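Periplasmic binding protein/LacI transcriptional regulator (Brachyspira murdochii, PDB 4KQC) probably binds a carbohydrate outside the cell membrane as the solute-binding component of an ABC transporter. Local coordinates at residues 202-214 / 237-250. Residues are numbered along the deposited sequence; the frame is centred on the assembly and turned at random.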
loop_
_atom_site.group_PDB
_atom_site.type_symbol
_atom_site.label_atom_id
_atom_site.label_comp_id
_atom_site.label_asym_id
_atom_site.label_seq_id
_atom_site.Cartn_x
_atom_site.Cartn_y
_atom_site.Cartn_z
ATOM N N ARG A 202 -14.867 17.161 -7.994
ATOM C CA ARG A 202 -15.131 18.493 -7.430
ATOM C C ARG A 202 -16.605 18.881 -7.585
ATOM O O ARG A 202 -17.349 18.328 -8.400
ATOM C CB ARG A 202 -14.286 19.551 -8.177
ATOM C CG ARG A 202 -12.806 19.451 -7.940
ATOM C CD ARG A 202 -12.147 20.747 -8.408
ATOM N NE ARG A 202 -12.322 20.960 -9.846
ATOM C CZ ARG A 202 -12.870 22.028 -10.401
ATOM N NH1 ARG A 202 -13.277 23.046 -9.668
ATOM N NH2 ARG A 202 -12.933 22.107 -11.721
ATOM N N GLY A 203 -17.026 19.866 -6.829
ATOM C CA GLY A 203 -18.305 20.472 -7.092
ATOM C C GLY A 203 -19.472 19.728 -6.558
ATOM O O GLY A 203 -20.462 19.496 -7.263
ATOM N N LYS A 204 -19.410 19.358 -5.285
ATOM C CA LYS A 204 -20.546 18.652 -4.648
ATOM C C LYS A 204 -20.954 17.391 -5.420
ATOM O O LYS A 204 -22.128 17.183 -5.770
ATOM C CB LYS A 204 -21.728 19.616 -4.429
ATOM C CG LYS A 204 -21.379 20.811 -3.550
ATOM C CD LYS A 204 -22.660 21.530 -3.061
ATOM C CE LYS A 204 -22.287 22.747 -2.256
ATOM N NZ LYS A 204 -21.796 23.832 -3.153
ATOM N N SER A 205 -19.961 16.563 -5.699
ATOM C CA SER A 205 -20.146 15.326 -6.446
ATOM C C SER A 205 -20.154 14.058 -5.618
ATOM O O SER A 205 -20.871 13.067 -5.967
ATOM C CB SER A 205 -19.079 15.178 -7.524
ATOM O OG SER A 205 -19.100 16.284 -8.429
ATOM N N VAL A 206 -19.347 14.028 -4.561
ATOM C CA VAL A 206 -19.162 12.827 -3.727
ATOM C C VAL A 206 -19.142 13.211 -2.280
ATOM O O VAL A 206 -18.967 14.395 -1.928
ATOM C CB VAL A 206 -17.893 12.040 -4.112
ATOM C CG1 VAL A 206 -17.852 11.623 -5.602
ATOM C CG2 VAL A 206 -16.663 12.822 -3.753
ATOM N N LEU A 207 -19.359 12.242 -1.399
ATOM C CA LEU A 207 -19.237 12.499 0.046
ATOM C C LEU A 207 -17.869 12.163 0.567
ATOM O O LEU A 207 -17.402 12.761 1.550
ATOM C CB LEU A 207 -20.240 11.667 0.885
ATOM C CG LEU A 207 -21.724 11.893 0.736
ATOM C CD1 LEU A 207 -22.500 10.946 1.688
ATOM C CD2 LEU A 207 -21.927 13.340 1.108
ATOM N N GLY A 208 -17.247 11.161 -0.047
ATOM C CA GLY A 208 -15.935 10.693 0.485
ATOM C C GLY A 208 -15.081 10.226 -0.656
ATOM O O GLY A 208 -15.581 9.897 -1.714
ATOM N N ILE A 209 -13.789 10.169 -0.381
ATOM C CA ILE A 209 -12.811 9.710 -1.328
ATOM C C ILE A 209 -11.791 8.877 -0.609
ATOM O O ILE A 209 -11.202 9.330 0.401
ATOM C CB ILE A 209 -12.111 10.898 -1.963
ATOM C CG1 ILE A 209 -13.127 11.833 -2.687
ATOM C CG2 ILE A 209 -11.028 10.367 -2.883
ATOM C CD1 ILE A 209 -12.505 13.142 -3.213
ATOM N N TYR A 210 -11.611 7.649 -1.071
ATOM C CA TYR A 210 -10.568 6.732 -0.524
ATOM C C TYR A 210 -9.379 6.721 -1.529
ATOM O O TYR A 210 -9.531 6.432 -2.727
ATOM C CB TYR A 210 -11.122 5.322 -0.363
ATOM C CG TYR A 210 -10.080 4.240 -0.193
ATOM C CD1 TYR A 210 -9.003 4.363 0.654
ATOM C CD2 TYR A 210 -10.198 3.044 -0.860
ATOM C CE1 TYR A 210 -8.103 3.311 0.868
ATOM C CE2 TYR A 210 -9.278 2.049 -0.708
ATOM C CZ TYR A 210 -8.253 2.155 0.146
ATOM O OH TYR A 210 -7.388 1.110 0.246
ATOM N N LEU A 211 -8.208 7.101 -1.018
ATOM C CA LEU A 211 -6.944 7.162 -1.726
ATOM C C LEU A 211 -6.106 5.918 -1.445
ATOM O O LEU A 211 -5.672 5.743 -0.322
ATOM C CB LEU A 211 -6.232 8.443 -1.247
ATOM C CG LEU A 211 -6.983 9.775 -1.342
ATOM C CD1 LEU A 211 -6.274 10.837 -0.521
ATOM C CD2 LEU A 211 -7.144 10.142 -2.799
ATOM N N SER A 212 -6.013 4.985 -2.395
ATOM C CA SER A 212 -5.392 3.672 -2.172
ATOM C C SER A 212 -3.883 3.657 -2.015
ATOM O O SER A 212 -3.355 2.617 -1.632
ATOM C CB SER A 212 -5.867 2.630 -3.194
ATOM O OG SER A 212 -5.379 2.913 -4.480
ATOM N N ASN A 213 -3.185 4.755 -2.317
ATOM C CA ASN A 213 -1.760 4.798 -2.096
ATOM C C ASN A 213 -1.262 6.229 -2.034
ATOM O O ASN A 213 -2.034 7.171 -2.173
ATOM C CB ASN A 213 -0.938 3.894 -3.047
ATOM C CG ASN A 213 -0.743 4.484 -4.394
ATOM O OD1 ASN A 213 -1.367 5.452 -4.729
ATOM N ND2 ASN A 213 0.091 3.840 -5.219
ATOM N N GLU A 214 0.028 6.380 -1.768
ATOM C CA GLU A 214 0.621 7.701 -1.694
ATOM C C GLU A 214 0.518 8.527 -2.997
ATOM O O GLU A 214 0.283 9.730 -2.987
ATOM C CB GLU A 214 2.104 7.520 -1.292
ATOM C CG GLU A 214 2.808 8.805 -1.108
ATOM C CD GLU A 214 4.330 8.568 -0.808
ATOM O OE1 GLU A 214 4.800 7.414 -0.648
ATOM O OE2 GLU A 214 5.020 9.588 -0.777
ATOM N N GLY A 237 -17.390 22.358 2.492
ATOM C CA GLY A 237 -18.585 22.653 1.743
ATOM C C GLY A 237 -18.641 22.032 0.360
ATOM O O GLY A 237 -19.575 22.319 -0.385
ATOM N N ASP A 238 -17.676 21.170 0.014
ATOM C CA ASP A 238 -17.604 20.645 -1.356
ATOM C C ASP A 238 -18.092 19.238 -1.518
ATOM O O ASP A 238 -18.006 18.691 -2.608
ATOM C CB ASP A 238 -16.215 20.765 -1.986
ATOM C CG ASP A 238 -16.265 20.795 -3.526
ATOM O OD1 ASP A 238 -17.233 21.359 -4.107
ATOM O OD2 ASP A 238 -15.316 20.331 -4.186
ATOM N N ALA A 239 -18.666 18.677 -0.474
ATOM C CA ALA A 239 -19.282 17.353 -0.567
ATOM C C ALA A 239 -20.643 17.428 -1.199
ATOM O O ALA A 239 -21.262 18.481 -1.273
ATOM C CB ALA A 239 -19.344 16.683 0.780
ATOM N N GLN A 240 -21.105 16.281 -1.669
ATOM C CA GLN A 240 -22.336 16.113 -2.361
ATOM C C GLN A 240 -23.576 16.685 -1.629
ATOM O O GLN A 240 -24.499 17.205 -2.272
ATOM C CB GLN A 240 -22.446 14.604 -2.631
ATOM C CG GLN A 240 -23.422 14.200 -3.644
ATOM C CD GLN A 240 -23.543 12.709 -3.748
ATOM O OE1 GLN A 240 -22.790 11.967 -3.127
ATOM N NE2 GLN A 240 -24.565 12.260 -4.443
ATOM N N ASP A 241 -23.569 16.609 -0.296
ATOM C CA ASP A 241 -24.595 17.166 0.575
ATOM C C ASP A 241 -24.293 18.595 1.076
ATOM O O ASP A 241 -24.987 19.085 1.963
ATOM C CB ASP A 241 -24.887 16.267 1.766
ATOM C CG ASP A 241 -23.673 16.020 2.651
ATOM O OD1 ASP A 241 -22.567 16.604 2.429
ATOM O OD2 ASP A 241 -23.806 15.220 3.606
ATOM N N GLY A 242 -23.306 19.262 0.475
ATOM C CA GLY A 242 -22.799 20.553 0.970
ATOM C C GLY A 242 -22.019 20.597 2.259
ATOM O O GLY A 242 -21.654 21.684 2.752
ATOM N N GLY A 243 -21.764 19.432 2.854
ATOM C CA GLY A 243 -20.820 19.339 3.964
ATOM C C GLY A 243 -19.402 19.218 3.441
ATOM O O GLY A 243 -19.112 19.621 2.289
ATOM N N ASP A 244 -18.538 18.713 4.309
ATOM C CA ASP A 244 -17.113 18.596 3.984
ATOM C C ASP A 244 -16.793 17.209 3.436
ATOM O O ASP A 244 -17.345 16.232 3.861
ATOM C CB ASP A 244 -16.267 18.791 5.196
ATOM C CG ASP A 244 -16.464 20.145 5.842
ATOM O OD1 ASP A 244 -17.094 21.015 5.234
ATOM O OD2 ASP A 244 -15.931 20.304 6.937
ATOM N N LEU A 245 -15.880 17.167 2.469
ATOM C CA LEU A 245 -15.418 15.894 1.958
ATOM C C LEU A 245 -14.668 15.116 3.018
ATOM O O LEU A 245 -13.888 15.720 3.757
ATOM C CB LEU A 245 -14.491 16.096 0.751
ATOM C CG LEU A 245 -15.139 16.537 -0.500
ATOM C CD1 LEU A 245 -14.131 16.980 -1.523
ATOM C CD2 LEU A 245 -15.900 15.378 -1.138
ATOM N N VAL A 246 -14.953 13.829 3.094
ATOM C CA VAL A 246 -14.239 12.883 3.960
ATOM C C VAL A 246 -13.269 12.094 3.114
ATOM O O VAL A 246 -13.674 11.282 2.314
ATOM C CB VAL A 246 -15.182 11.916 4.706
ATOM C CG1 VAL A 246 -14.380 10.984 5.608
ATOM C CG2 VAL A 246 -16.203 12.733 5.512
ATOM N N VAL A 247 -12.002 12.390 3.307
ATOM C CA VAL A 247 -10.946 11.818 2.484
ATOM C C VAL A 247 -10.002 11.009 3.377
ATOM O O VAL A 247 -9.578 11.498 4.423
ATOM C CB VAL A 247 -10.199 12.927 1.728
ATOM C CG1 VAL A 247 -9.099 12.338 0.845
ATOM C CG2 VAL A 247 -11.163 13.809 0.920
HETATM N N MSE A 248 -9.703 9.782 2.990
HETATM C CA MSE A 248 -8.844 8.860 3.780
HETATM C C MSE A 248 -7.861 8.209 2.829
HETATM O O MSE A 248 -8.255 7.851 1.727
HETATM C CB MSE A 248 -9.706 7.826 4.546
HETATM C CG MSE A 248 -10.562 8.582 5.571
HETATM SE SE MSE A 248 -11.810 7.285 6.326
HETATM C CE MSE A 248 -12.515 8.570 7.625
ATOM N N GLY A 249 -6.666 7.910 3.327
ATOM C CA GLY A 249 -5.620 7.340 2.504
ATOM C C GLY A 249 -4.948 6.094 3.019
ATOM O O GLY A 249 -5.420 5.393 3.881
ATOM N N PHE A 250 -3.781 5.873 2.482
ATOM C CA PHE A 250 -2.999 4.661 2.681
ATOM C C PHE A 250 -1.512 5.054 2.539
ATOM O O PHE A 250 -1.112 5.928 1.703
ATOM C CB PHE A 250 -3.384 3.687 1.578
ATOM C CG PHE A 250 -3.239 2.237 1.908
ATOM C CD1 PHE A 250 -2.002 1.694 2.278
ATOM C CD2 PHE A 250 -4.342 1.428 1.839
ATOM C CE1 PHE A 250 -1.908 0.334 2.575
ATOM C CE2 PHE A 250 -4.259 0.080 2.132
ATOM C CZ PHE A 250 -3.005 -0.457 2.509
HETATM O O HOH W 1 -18.463 23.473 -3.368
HETATM O O HOH W 2 -17.441 16.571 -4.365
#
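Ile-209 N donates to Val-246 O at 2.9 Å, one rung of the backbone ladder between the parallel strands 208-211 and 246-250. The other rungs are Val-246 N to Leu-207 O, Met-248 N (selenomethionine in this crystal) to Ile-209 O, and Leu-211 N to Met-248 O. Gly-208 suits its place opposite Val-246, since a side chain would crowd Val-246 O.

Before the strands, polar contacts join the two loops. A chi1 of -155° swings the Asp-238 carboxylate across to two backbone N-H groups: Gly-203 N meets OD2 on the syn side at 3.2 Å, and Lys-204 N reaches OD1 from above the plane. Tyr-224 OH hydrogen-bonds to Asp-238 OD2, and a water donates to Asp-238 OD1 at 2.6 Å. An asparagine here would probably leave one of the two backbone N-H groups without its acceptor, its amide nitrogen being a donor. The aliphatic chain of Lys-204 lies along Ala-239 O. Gln-240 N bonds to Val-206 O, and its extended side chain passes Ser-205 O; the amide accepts from Lys-142 N and donates to Lys-140 O, a double role that suits glutamine.

Apolar side chains meet over the sheet and just before it: Leu-211 CD1 presses tightly on Val-247 CG1 at 3.5 Å, and Leu-245 CD2 touches Val-206 CG2. Tyr-210 and Phe-250 lie side by side, pointing the same way, the tyrosine OH hydrogen-bonded to Arg-157 O.

With helix 214-223 the strands form a right-handed beta-alpha-beta crossover, as in the Rossmann-like lobes of periplasmic binding proteins: Phe-220 covers Ile-209, Leu-211 and Val-247, helix 113-133 packs on Tyr-210 and Val-246, and strand 141-146 continues the sheet beyond 208-211.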